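Local coordinates for protein Cas13d (uncultured Ruminococcus sp, PDB 6IV9) that binds its CRISPR RNA and, as a Cas13d effector with two HEPN domains, probably matures that guide and cleaves target RNA, at residues 382-387 / 402-407; 388-393 / 449-454; 142-145 / 151-154. The protein carries 2 engineered substitutions. All blocks are in the same frame, centred on the assembly; numbering follows the deposited sequence.

Contact 1 of 3, residues 382-387 / 402-407; sequences KMLEEY and KMYKLM. With nucleotides of chain B.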
loop_
_atom_site.group_PDB
_atom_site.type_symbol
_atom_site.label_atom_id
_atom_site.label_comp_id
_atom_site.label_asym_id
_atom_site.label_seq_id
_atom_site.Cartn_x
_atom_site.Cartn_y
_atom_site.Cartn_z
ATOM N N LYS A 382 8.896 -14.887 -19.396
ATOM C CA LYS A 382 9.541 -16.193 -19.641
ATOM C C LYS A 382 9.736 -16.399 -21.145
ATOM O O LYS A 382 10.757 -16.943 -21.519
ATOM C CB LYS A 382 8.751 -17.326 -18.991
ATOM C CG LYS A 382 8.622 -17.230 -17.477
ATOM C CD LYS A 382 9.121 -18.450 -16.739
ATOM C CE LYS A 382 9.467 -18.201 -15.287
ATOM N NZ LYS A 382 10.839 -18.637 -14.951
ATOM N N MET A 383 8.768 -15.997 -21.960
ATOM C CA MET A 383 8.892 -16.182 -23.422
ATOM C C MET A 383 10.093 -15.386 -23.918
ATOM O O MET A 383 10.851 -15.908 -24.710
ATOM C CB MET A 383 7.643 -15.693 -24.159
ATOM C CG MET A 383 6.455 -16.599 -24.032
ATOM S SD MET A 383 4.909 -15.810 -24.458
ATOM C CE MET A 383 4.893 -16.002 -26.233
ATOM N N LEU A 384 10.220 -14.148 -23.482
ATOM C CA LEU A 384 11.351 -13.299 -23.908
ATOM C C LEU A 384 12.682 -13.813 -23.369
ATOM O O LEU A 384 13.673 -13.628 -24.042
ATOM C CB LEU A 384 11.087 -11.850 -23.515
ATOM C CG LEU A 384 9.919 -11.217 -24.253
ATOM C CD1 LEU A 384 9.910 -9.722 -24.061
ATOM C CD2 LEU A 384 9.967 -11.569 -25.717
ATOM N N GLU A 385 12.707 -14.333 -22.151
ATOM C CA GLU A 385 13.990 -14.803 -21.583
ATOM C C GLU A 385 14.557 -15.985 -22.360
ATOM O O GLU A 385 15.736 -15.990 -22.631
ATOM C CB GLU A 385 13.781 -15.334 -20.173
ATOM C CG GLU A 385 13.613 -14.259 -19.139
ATOM C CD GLU A 385 13.076 -14.798 -17.826
ATOM O OE1 GLU A 385 12.468 -14.010 -17.081
ATOM O OE2 GLU A 385 13.266 -16.007 -17.560
ATOM N N GLU A 386 13.754 -17.019 -22.535
ATOM C CA GLU A 386 14.171 -18.236 -23.260
ATOM C C GLU A 386 14.243 -18.082 -24.779
ATOM O O GLU A 386 15.139 -18.668 -25.362
ATOM C CB GLU A 386 13.230 -19.384 -22.927
ATOM C CG GLU A 386 13.391 -19.872 -21.512
ATOM C CD GLU A 386 14.821 -19.942 -21.009
ATOM O OE1 GLU A 386 15.144 -19.215 -20.044
ATOM O OE2 GLU A 386 15.593 -20.726 -21.571
ATOM N N TYR A 387 13.264 -17.433 -25.399
ATOM C CA TYR A 387 13.240 -17.471 -26.877
ATOM C C TYR A 387 13.304 -16.116 -27.571
ATOM O O TYR A 387 13.688 -16.111 -28.723
ATOM C CB TYR A 387 11.969 -18.178 -27.334
ATOM C CG TYR A 387 11.615 -19.384 -26.511
ATOM C CD1 TYR A 387 12.248 -20.591 -26.720
ATOM C CD2 TYR A 387 10.647 -19.320 -25.529
ATOM C CE1 TYR A 387 11.937 -21.702 -25.966
ATOM C CE2 TYR A 387 10.318 -20.424 -24.769
ATOM C CZ TYR A 387 10.963 -21.621 -24.993
ATOM O OH TYR A 387 10.661 -22.727 -24.268
ATOM N N LYS A 402 5.222 0.028 -25.181
ATOM C CA LYS A 402 4.231 -0.230 -26.249
ATOM C C LYS A 402 4.367 -1.679 -26.711
ATOM O O LYS A 402 3.370 -2.335 -26.853
ATOM C CB LYS A 402 4.386 0.772 -27.395
ATOM C CG LYS A 402 3.487 0.512 -28.588
ATOM C CD LYS A 402 3.565 1.550 -29.662
ATOM C CE LYS A 402 3.076 2.909 -29.226
ATOM N NZ LYS A 402 1.640 2.914 -28.881
ATOM N N MET A 403 5.594 -2.153 -26.870
ATOM C CA MET A 403 5.835 -3.520 -27.369
ATOM C C MET A 403 5.245 -4.536 -26.393
ATOM O O MET A 403 4.620 -5.470 -26.848
ATOM C CB MET A 403 7.332 -3.773 -27.527
ATOM C CG MET A 403 7.666 -5.077 -28.197
ATOM S SD MET A 403 9.398 -5.169 -28.712
ATOM C CE MET A 403 10.212 -4.935 -27.145
ATOM N N TYR A 404 5.453 -4.328 -25.099
ATOM C CA TYR A 404 4.926 -5.244 -24.059
ATOM C C TYR A 404 3.401 -5.232 -24.030
ATOM O O TYR A 404 2.852 -6.276 -23.777
ATOM C CB TYR A 404 5.583 -4.989 -22.707
ATOM C CG TYR A 404 7.026 -5.409 -22.671
ATOM C CD1 TYR A 404 7.604 -6.033 -23.756
ATOM C CD2 TYR A 404 7.821 -5.158 -21.570
ATOM C CE1 TYR A 404 8.933 -6.407 -23.751
ATOM C CE2 TYR A 404 9.148 -5.536 -21.542
ATOM C CZ TYR A 404 9.705 -6.160 -22.638
ATOM O OH TYR A 404 11.011 -6.519 -22.635
ATOM N N LYS A 405 2.778 -4.076 -24.239
ATOM C CA LYS A 405 1.297 -4.010 -24.226
ATOM C C LYS A 405 0.763 -4.876 -25.367
ATOM O O LYS A 405 -0.143 -5.641 -25.154
ATOM C CB LYS A 405 0.822 -2.570 -24.413
ATOM C CG LYS A 405 0.747 -1.724 -23.156
ATOM C CD LYS A 405 0.090 -0.396 -23.354
ATOM C CE LYS A 405 -0.280 0.296 -22.066
ATOM N NZ LYS A 405 0.909 0.732 -21.304
ATOM N N LEU A 406 1.365 -4.754 -26.540
ATOM C CA LEU A 406 0.909 -5.551 -27.698
ATOM C C LEU A 406 1.097 -7.039 -27.415
ATOM O O LEU A 406 0.186 -7.780 -27.664
ATOM C CB LEU A 406 1.705 -5.108 -28.926
ATOM C CG LEU A 406 1.376 -3.701 -29.398
ATOM C CD1 LEU A 406 2.429 -3.164 -30.339
ATOM C CD2 LEU A 406 0.005 -3.661 -30.030
ATOM N N MET A 407 2.246 -7.431 -26.888
ATOM C CA MET A 407 2.513 -8.854 -26.585
ATOM C C MET A 407 1.554 -9.351 -25.499
ATOM O O MET A 407 0.962 -10.385 -25.681
ATOM C CB MET A 407 3.957 -9.031 -26.120
ATOM C CG MET A 407 4.980 -8.733 -27.191
ATOM S SD MET A 407 6.677 -8.800 -26.608
ATOM C CE MET A 407 7.574 -8.810 -28.155
ATOM P P C B 45 1.594 6.618 -29.198
ATOM O OP1 C B 45 1.881 7.522 -30.355
ATOM O OP2 C B 45 0.740 5.428 -29.482
ATOM O "O5'" C B 45 2.938 6.030 -28.594
ATOM C "C5'" C B 45 4.017 6.911 -28.290
ATOM C "C4'" C B 45 5.226 6.074 -27.996
ATOM O "O4'" C B 45 5.790 5.588 -29.241
ATOM C "C3'" C B 45 6.404 6.791 -27.356
ATOM O "O3'" C B 45 6.250 6.888 -25.958
ATOM C "C2'" C B 45 7.523 5.804 -27.629
ATOM O "O2'" C B 45 7.549 4.629 -26.867
ATOM C "C1'" C B 45 7.181 5.353 -29.045
ATOM N N1 C B 45 8.030 6.068 -30.024
ATOM C C2 C B 45 7.529 7.111 -30.801
ATOM O O2 C B 45 6.325 7.383 -30.738
ATOM N N3 C B 45 8.365 7.762 -31.644
ATOM C C4 C B 45 9.658 7.430 -31.690
ATOM N N4 C B 45 10.448 8.095 -32.532
ATOM C C5 C B 45 10.201 6.401 -30.874
ATOM C C6 C B 45 9.362 5.751 -30.068
ATOM P P A B 44 -0.772 4.088 -23.927
ATOM O OP1 A B 44 -0.560 2.868 -24.728
ATOM O OP2 A B 44 0.157 4.299 -22.768
ATOM O "O5'" A B 44 -0.802 5.493 -24.692
ATOM C "C5'" A B 44 -1.405 5.551 -26.032
ATOM C "C4'" A B 44 -0.954 6.782 -26.780
ATOM O "O4'" A B 44 -1.446 7.987 -26.135
ATOM C "C3'" A B 44 0.570 6.928 -26.820
ATOM O "O3'" A B 44 0.995 7.515 -28.058
ATOM C "C2'" A B 44 0.833 7.842 -25.643
ATOM O "O2'" A B 44 2.002 8.608 -25.762
ATOM C "C1'" A B 44 -0.345 8.786 -25.735
ATOM N N9 A B 44 -0.685 9.389 -24.458
ATOM C C8 A B 44 -0.783 8.816 -23.207
ATOM N N7 A B 44 -1.169 9.651 -22.274
ATOM C C5 A B 44 -1.348 10.847 -22.956
ATOM C C6 A B 44 -1.771 12.110 -22.538
ATOM N N6 A B 44 -2.078 12.395 -21.273
ATOM N N1 A B 44 -1.848 13.091 -23.468
ATOM C C2 A B 44 -1.546 12.797 -24.738
ATOM N N3 A B 44 -1.147 11.637 -25.257
ATOM C C4 A B 44 -1.064 10.696 -24.301
#

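Contact 2 of 3, residues 388-393 / 449-454; sequences GFRFKD and KLWGKF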
loop_
_atom_site.group_PDB
_atom_site.type_symbol
_atom_site.label_atom_id
_atom_site.label_comp_id
_atom_site.label_asym_id
_atom_site.label_seq_id
_atom_site.Cartn_x
_atom_site.Cartn_y
_atom_site.Cartn_z
ATOM N N GLY A 388 12.851 -15.055 -26.928
ATOM C CA GLY A 388 12.793 -13.750 -27.598
ATOM C C GLY A 388 13.754 -12.772 -26.992
ATOM O O GLY A 388 13.473 -11.602 -27.049
ATOM N N PHE A 389 14.916 -13.253 -26.562
ATOM C CA PHE A 389 15.918 -12.435 -25.835
ATOM C C PHE A 389 16.403 -11.261 -26.681
ATOM O O PHE A 389 16.830 -10.267 -26.116
ATOM C CB PHE A 389 17.051 -13.314 -25.319
ATOM C CG PHE A 389 17.453 -14.411 -26.261
ATOM C CD1 PHE A 389 18.372 -14.174 -27.267
ATOM C CD2 PHE A 389 16.905 -15.669 -26.148
ATOM C CE1 PHE A 389 18.745 -15.185 -28.133
ATOM C CE2 PHE A 389 17.273 -16.677 -27.017
ATOM C CZ PHE A 389 18.200 -16.435 -27.999
ATOM N N ARG A 390 16.305 -11.393 -27.999
ATOM C CA ARG A 390 16.713 -10.343 -28.969
ATOM C C ARG A 390 15.854 -9.088 -28.764
ATOM O O ARG A 390 16.360 -7.991 -28.921
ATOM C CB ARG A 390 16.652 -10.912 -30.384
ATOM C CG ARG A 390 15.613 -10.278 -31.286
ATOM C CD ARG A 390 15.474 -11.034 -32.591
ATOM N NE ARG A 390 15.077 -12.418 -32.411
ATOM C CZ ARG A 390 13.952 -12.939 -32.873
ATOM N NH1 ARG A 390 13.495 -14.081 -32.389
ATOM N NH2 ARG A 390 13.281 -12.300 -33.807
ATOM N N PHE A 391 14.591 -9.279 -28.384
ATOM C CA PHE A 391 13.606 -8.195 -28.147
ATOM C C PHE A 391 13.943 -7.439 -26.870
ATOM O O PHE A 391 13.400 -6.378 -26.658
ATOM C CB PHE A 391 12.202 -8.775 -28.036
ATOM C CG PHE A 391 11.744 -9.488 -29.272
ATOM C CD1 PHE A 391 12.003 -8.972 -30.525
ATOM C CD2 PHE A 391 11.086 -10.693 -29.184
ATOM C CE1 PHE A 391 11.590 -9.646 -31.660
ATOM C CE2 PHE A 391 10.675 -11.364 -30.316
ATOM C CZ PHE A 391 10.927 -10.838 -31.549
ATOM N N LYS A 392 14.845 -7.996 -26.066
ATOM C CA LYS A 392 15.282 -7.384 -24.787
ATOM C C LYS A 392 16.486 -6.470 -25.034
ATOM O O LYS A 392 16.984 -5.882 -24.095
ATOM C CB LYS A 392 15.613 -8.475 -23.770
ATOM C CG LYS A 392 14.420 -9.195 -23.170
ATOM C CD LYS A 392 14.761 -10.558 -22.655
ATOM C CE LYS A 392 14.688 -10.653 -21.152
ATOM N NZ LYS A 392 14.009 -9.477 -20.577
ATOM N N ASP A 393 16.853 -6.342 -26.296
ATOM C CA ASP A 393 17.997 -5.528 -26.758
ATOM C C ASP A 393 17.707 -4.045 -26.514
ATOM O O ASP A 393 16.552 -3.663 -26.561
ATOM C CB ASP A 393 18.254 -5.828 -28.234
ATOM C CG ASP A 393 19.578 -5.292 -28.740
ATOM O OD1 ASP A 393 20.537 -5.288 -27.951
ATOM O OD2 ASP A 393 19.610 -4.820 -29.875
ATOM N N LYS A 449 4.944 -23.487 -24.936
ATOM C CA LYS A 449 3.787 -23.703 -25.836
ATOM C C LYS A 449 3.379 -22.372 -26.467
ATOM O O LYS A 449 3.018 -22.356 -27.638
ATOM C CB LYS A 449 2.610 -24.318 -25.081
ATOM C CG LYS A 449 2.916 -25.605 -24.337
ATOM C CD LYS A 449 1.710 -26.205 -23.678
ATOM C CE LYS A 449 2.011 -26.878 -22.361
ATOM N NZ LYS A 449 1.101 -28.017 -22.105
ATOM N N LEU A 450 3.416 -21.298 -25.684
ATOM C CA LEU A 450 3.009 -19.966 -26.186
ATOM C C LEU A 450 3.952 -19.503 -27.295
ATOM O O LEU A 450 3.482 -18.901 -28.218
ATOM C CB LEU A 450 2.946 -18.979 -25.021
ATOM C CG LEU A 450 1.751 -19.165 -24.089
ATOM C CD1 LEU A 450 1.851 -18.252 -22.889
ATOM C CD2 LEU A 450 0.451 -18.931 -24.822
ATOM N N TRP A 451 5.239 -19.781 -27.179
ATOM C CA TRP A 451 6.200 -19.343 -28.216
ATOM C C TRP A 451 5.883 -19.988 -29.561
ATOM O O TRP A 451 5.918 -19.292 -30.549
ATOM C CB TRP A 451 7.622 -19.673 -27.807
ATOM C CG TRP A 451 8.609 -19.065 -28.742
ATOM C CD1 TRP A 451 9.445 -19.717 -29.588
ATOM C CD2 TRP A 451 8.869 -17.668 -28.921
ATOM N NE1 TRP A 451 10.211 -18.823 -30.271
ATOM C CE2 TRP A 451 9.882 -17.561 -29.887
ATOM C CE3 TRP A 451 8.349 -16.501 -28.362
ATOM C CZ2 TRP A 451 10.384 -16.336 -30.303
ATOM C CZ3 TRP A 451 8.846 -15.292 -28.774
ATOM C CH2 TRP A 451 9.845 -15.211 -29.733
ATOM N N GLY A 452 5.552 -21.268 -29.577
ATOM C CA GLY A 452 5.241 -21.914 -30.859
ATOM C C GLY A 452 4.045 -21.244 -31.486
ATOM O O GLY A 452 3.993 -21.109 -32.697
ATOM N N LYS A 453 3.058 -20.923 -30.666
ATOM C CA LYS A 453 1.832 -20.251 -31.141
ATOM C C LYS A 453 2.031 -18.782 -31.545
ATOM O O LYS A 453 1.429 -18.382 -32.527
ATOM C CB LYS A 453 0.770 -20.399 -30.059
ATOM C CG LYS A 453 -0.591 -19.842 -30.399
ATOM C CD LYS A 453 -1.491 -19.892 -29.211
ATOM C CE LYS A 453 -2.669 -20.814 -29.356
ATOM N NZ LYS A 453 -3.096 -21.302 -28.031
ATOM N N PHE A 454 2.803 -18.005 -30.789
ATOM C CA PHE A 454 2.881 -16.541 -31.035
ATOM C C PHE A 454 4.229 -16.043 -31.552
ATOM O O PHE A 454 4.347 -14.834 -31.692
ATOM C CB PHE A 454 2.541 -15.782 -29.754
ATOM C CG PHE A 454 1.097 -15.902 -29.365
ATOM C CD1 PHE A 454 0.134 -15.162 -30.012
ATOM C CD2 PHE A 454 0.701 -16.780 -28.384
ATOM C CE1 PHE A 454 -1.196 -15.282 -29.670
ATOM C CE2 PHE A 454 -0.628 -16.900 -28.042
ATOM C CZ PHE A 454 -1.571 -16.147 -28.681
#

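Contact 3 of 3, residues 142-145 / 151-154; sequences SPVR and LKSE. With nucleotides of chain B.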
loop_
_atom_site.group_PDB
_atom_site.type_symbol
_atom_site.label_atom_id
_atom_site.label_comp_id
_atom_site.label_asym_id
_atom_site.label_seq_id
_atom_site.Cartn_x
_atom_site.Cartn_y
_atom_site.Cartn_z
ATOM N N SER A 142 -16.596 -26.381 23.275
ATOM C CA SER A 142 -17.306 -26.099 22.009
ATOM C C SER A 142 -16.603 -26.650 20.776
ATOM O O SER A 142 -15.417 -26.523 20.669
ATOM C CB SER A 142 -17.517 -24.630 21.835
ATOM O OG SER A 142 -18.190 -24.369 20.628
ATOM N N PRO A 143 -17.357 -27.118 19.767
ATOM C CA PRO A 143 -16.797 -27.501 18.490
ATOM C C PRO A 143 -16.253 -26.231 17.823
ATOM O O PRO A 143 -15.363 -26.317 17.053
ATOM C CB PRO A 143 -17.979 -27.956 17.632
ATOM C CG PRO A 143 -19.117 -28.127 18.585
ATOM C CD PRO A 143 -18.794 -27.289 19.795
ATOM N N VAL A 144 -16.843 -25.089 18.159
ATOM C CA VAL A 144 -16.498 -23.801 17.499
ATOM C C VAL A 144 -15.297 -23.142 18.169
ATOM O O VAL A 144 -15.383 -22.757 19.298
ATOM C CB VAL A 144 -17.702 -22.849 17.440
ATOM C CG1 VAL A 144 -17.336 -21.521 16.819
ATOM C CG2 VAL A 144 -18.875 -23.461 16.711
ATOM N N ARG A 145 -14.246 -22.949 17.391
ATOM C CA ARG A 145 -12.999 -22.290 17.825
ATOM C C ARG A 145 -13.297 -20.835 18.202
ATOM O O ARG A 145 -14.146 -20.248 17.598
ATOM C CB ARG A 145 -12.063 -22.313 16.615
ATOM C CG ARG A 145 -10.664 -21.772 16.827
ATOM C CD ARG A 145 -9.838 -22.046 15.592
ATOM N NE ARG A 145 -8.918 -20.971 15.326
ATOM C CZ ARG A 145 -8.114 -20.906 14.284
ATOM N NH1 ARG A 145 -8.016 -21.916 13.439
ATOM N NH2 ARG A 145 -7.396 -19.830 14.092
ATOM N N LEU A 151 -12.244 -11.864 21.789
ATOM C CA LEU A 151 -13.203 -10.769 21.494
ATOM C C LEU A 151 -14.255 -11.182 20.465
ATOM O O LEU A 151 -15.001 -10.339 20.051
ATOM C CB LEU A 151 -12.405 -9.568 21.003
ATOM C CG LEU A 151 -11.467 -8.983 22.041
ATOM C CD1 LEU A 151 -10.582 -7.932 21.423
ATOM C CD2 LEU A 151 -12.256 -8.421 23.203
ATOM N N LYS A 152 -14.336 -12.459 20.141
ATOM C CA LYS A 152 -15.282 -12.908 19.094
ATOM C C LYS A 152 -16.711 -12.512 19.458
ATOM O O LYS A 152 -17.385 -12.010 18.609
ATOM C CB LYS A 152 -15.200 -14.431 18.982
ATOM C CG LYS A 152 -16.179 -15.104 18.044
ATOM C CD LYS A 152 -15.890 -16.574 17.932
ATOM C CE LYS A 152 -16.808 -17.341 17.014
ATOM N NZ LYS A 152 -18.197 -17.382 17.510
ATOM N N SER A 153 -17.140 -12.738 20.692
ATOM C CA SER A 153 -18.535 -12.396 21.060
ATOM C C SER A 153 -18.794 -10.890 20.998
ATOM O O SER A 153 -19.810 -10.496 20.493
ATOM C CB SER A 153 -18.883 -12.970 22.386
ATOM O OG SER A 153 -18.911 -14.373 22.300
ATOM N N GLU A 154 -17.885 -10.094 21.530
ATOM C CA GLU A 154 -18.054 -8.629 21.493
ATOM C C GLU A 154 -18.080 -8.163 20.037
ATOM O O GLU A 154 -18.880 -7.332 19.715
ATOM C CB GLU A 154 -16.875 -7.968 22.194
ATOM C CG GLU A 154 -17.113 -7.660 23.645
ATOM C CD GLU A 154 -18.548 -7.350 24.037
ATOM O OE1 GLU A 154 -19.004 -6.254 23.736
ATOM O OE2 GLU A 154 -19.186 -8.231 24.629
ATOM P P C B 24 -7.405 -15.388 10.059
ATOM O OP1 C B 24 -7.272 -13.931 10.177
ATOM O OP2 C B 24 -6.320 -16.323 10.175
ATOM O "O5'" C B 24 -8.420 -15.836 11.211
ATOM C "C5'" C B 24 -9.327 -14.890 11.783
ATOM C "C4'" C B 24 -10.204 -15.554 12.814
ATOM O "O4'" C B 24 -11.137 -16.461 12.173
ATOM C "C3'" C B 24 -9.472 -16.416 13.795
ATOM O "O3'" C B 24 -8.941 -15.601 14.798
ATOM C "C2'" C B 24 -10.594 -17.318 14.303
ATOM O "O2'" C B 24 -11.402 -16.660 15.260
ATOM C "C1'" C B 24 -11.334 -17.596 13.009
ATOM N N1 C B 24 -10.907 -18.815 12.270
ATOM C C2 C B 24 -11.538 -20.036 12.573
ATOM O O2 C B 24 -12.393 -20.058 13.475
ATOM N N3 C B 24 -11.169 -21.155 11.904
ATOM C C4 C B 24 -10.270 -21.073 10.909
ATOM N N4 C B 24 -9.983 -22.180 10.218
ATOM C C5 C B 24 -9.636 -19.842 10.566
ATOM C C6 C B 24 -9.972 -18.751 11.275
ATOM P P U B 25 -7.596 -16.003 15.499
ATOM O OP1 U B 25 -7.541 -17.471 15.751
ATOM O OP2 U B 25 -7.336 -15.040 16.561
ATOM O "O5'" U B 25 -6.509 -15.866 14.371
ATOM C "C5'" U B 25 -5.960 -14.566 14.083
ATOM C "C4'" U B 25 -4.599 -14.414 14.728
ATOM O "O4'" U B 25 -3.846 -15.579 14.378
ATOM C "C3'" U B 25 -3.750 -13.284 14.128
ATOM O "O3'" U B 25 -3.945 -12.060 14.766
ATOM C "C2'" U B 25 -2.325 -13.739 14.363
ATOM O "O2'" U B 25 -1.880 -13.281 15.622
ATOM C "C1'" U B 25 -2.466 -15.264 14.474
ATOM N N1 U B 25 -1.760 -15.985 13.422
ATOM C C2 U B 25 -0.391 -16.042 13.559
ATOM O O2 U B 25 0.200 -15.430 14.415
ATOM N N3 U B 25 0.248 -16.790 12.621
ATOM C C4 U B 25 -0.327 -17.523 11.610
ATOM O O4 U B 25 0.391 -18.169 10.855
ATOM C C5 U B 25 -1.743 -17.399 11.519
ATOM C C6 U B 25 -2.394 -16.633 12.398
ATOM P P G B 22 -5.004 -25.855 6.082
ATOM O OP1 G B 22 -6.299 -26.228 5.520
ATOM O OP2 G B 22 -3.863 -25.390 5.239
ATOM O "O5'" G B 22 -5.098 -24.773 7.263
ATOM C "C5'" G B 22 -6.236 -24.837 8.138
ATOM C "C4'" G B 22 -6.210 -23.768 9.195
ATOM O "O4'" G B 22 -5.059 -23.951 10.055
ATOM C "C3'" G B 22 -6.035 -22.358 8.664
ATOM O "O3'" G B 22 -7.350 -21.865 8.375
ATOM C "C2'" G B 22 -5.494 -21.618 9.872
ATOM O "O2'" G B 22 -6.543 -21.241 10.749
ATOM C "C1'" G B 22 -4.640 -22.706 10.554
ATOM N N9 G B 22 -3.189 -22.624 10.390
ATOM C C8 G B 22 -2.429 -23.147 9.374
ATOM N N7 G B 22 -1.156 -22.906 9.516
ATOM C C5 G B 22 -1.068 -22.220 10.716
ATOM C C6 G B 22 0.056 -21.656 11.362
ATOM O O6 G B 22 1.250 -21.790 11.075
ATOM N N1 G B 22 -0.309 -20.940 12.500
ATOM C C2 G B 22 -1.596 -20.807 12.966
ATOM N N2 G B 22 -1.755 -20.099 14.082
ATOM N N3 G B 22 -2.661 -21.273 12.334
ATOM C C4 G B 22 -2.320 -21.984 11.234
#

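Contact 1 of 3, residues 382-387 / 402-407
Leu-384 puts one methyl against Tyr-404. The CD1 branch does the touching: it lies 3.5 Å from CE1 of Tyr-404, and the phenol oxygen OH follows at 3.7 Å, which places the methyl near CE1, CZ and OH. It meets the ring at a slant, neither squarely over a face nor at the rim. Leu-384 reaches that far because its CG stands anti to the carbonyl carbon (chi1 -66°) and CD1 carries the chain on toward the other helix. Met-407, one turn after Tyr-404, brings its sulfur to the same methyl, with SD 4.2 Å from Leu-384 CD1. No hydrogen bond crosses here; the polar end of Tyr-404 is held by Arg-400 NH1, and Arg-380 makes a cation-pi contact with its ring. Beside the junction, Met-383 and Met-407 both touch Phe-458 of helix 436-464.

On helix 400-418, away from Leu-384, two lysines face the RNA. Lys-402 extends straight, then bends at chi3 and chi4 to place NZ 2.7 Å from OP2 of C45 of chain B, with Asn-340 as a second partner; Lys-405 forms a salt bridge to another phosphate. Helices 376-386 and 400-418 thus form a helix–loop–helix element joined by an apolar contact, with Lys-402 and Lys-405 turned to the bound RNA.

Contact 2 of 3, residues 388-393 / 449-454
The indole of Trp-451 has Gly-388 and the stacked ring of Tyr-387 sharing one face, with Phe-391 and Arg-390 at its edge. On the shared face, Gly-388 N stands 4.1 Å above the indole plane, offset toward the rim, while Gly-388 CA comes within 3.9 Å of Trp-451 CH2. At the edge and in the indole plane sits Phe-391, with CE2 4.0 Å from the same CH2. The indole carbon is likewise near the plane of the Phe-391 ring, so these two aromatics meet rim to rim instead of stacking. Trp-451 spans the gap from its helix because CG stands anti to the backbone N (chi1 -172°).

The guanidinium of Arg-390 comes to the indole edge more distantly, with NH1 4.4 Å from Trp-451 CZ2, and the indole atom approaches it obliquely. One guanidinium face is covered by the neighbouring phenyl: Phe-391 CZ lies 3.5 Å above that plane, toward its rim. A salt bridge from Arg-390 NH2 to Glu-459 holds this flat group on helix 436-464. Phe-391 also packs on Leu-384 and Ala-462. Both Phe-391 and Trp-451 are buried.

The loop keeps its shape through its own backbone bonds, Phe-391 N to Gly-388 O (2.9 Å) and Lys-392 N to Phe-389 O (3.0 Å), and Arg-400 NH1 binds the carbonyl of Phe-391. It is a short 3-10 turn linking helices 376-386 and 400-418, held against helix 436-464 by the aromatic cluster of Trp-451, Tyr-387 and Phe-391 in the helical part of Cas13d.

Contact 3 of 3, residues 142-145 / 151-154
The loop from strand 129-132 to helix 152-160 is a crRNA-binding element, and Lys-152, in the first turn of the helix, reaches back to Val-144 and Arg-145 of the loop. The aliphatic part of the lysine does the touching: CE is 4.0 Å from Arg-145 O and 4.2 Å from Val-144 CG1. With CG anti to the backbone N (chi1 175°) the chain rises straight to the loop, bending only at chi4, where NZ takes up a salt bridge with Glu-156 and a hydrogen bond to Asp-166 O. Upstream, Ser-142 closes an ST turn, its OG accepting from Val-144 N at 2.9 Å, while Arg-137, a residue of the magnesium site, binds Pro-143 O. Arg-145 sends its side chain the other way, into the RNA. There two edge bonds grip its guanidinium in plane and fix its rotation: NH2 to OP1 of U25 of chain B at 2.9 Å, nearly straight at 172°, and NH1 to O2' of G22 of chain B at 3.1 Å. The base of C24 of chain B covers one face, N3 lying 3.5 Å above the guanidinium plane, offset toward the rim of the group.

Overall arrangement
Contacts 1 and 2 form one continuous packing region, their centres 6 Å apart and their segments alternating along the chain. The 388-393 turn follows directly from segment 382-387: Met-383 O and Gly-388 N, 3.1 Å apart, probably share a hydrogen bond, and Tyr-387 CB packs 3.4 Å from Trp-451 CE2. Met-403 CE also lies 3.5 Å from Phe-391 O. Contact 3 stands well apart, its centre 51 Å from that of contact 1. Bound RNA links them: contacts 1 and 3 touch it at separate nucleotides, whereas the nearest atom of contact 2 is about 8 Å from the RNA. A magnesium ion lies about 9 Å from the Arg-145 side chain.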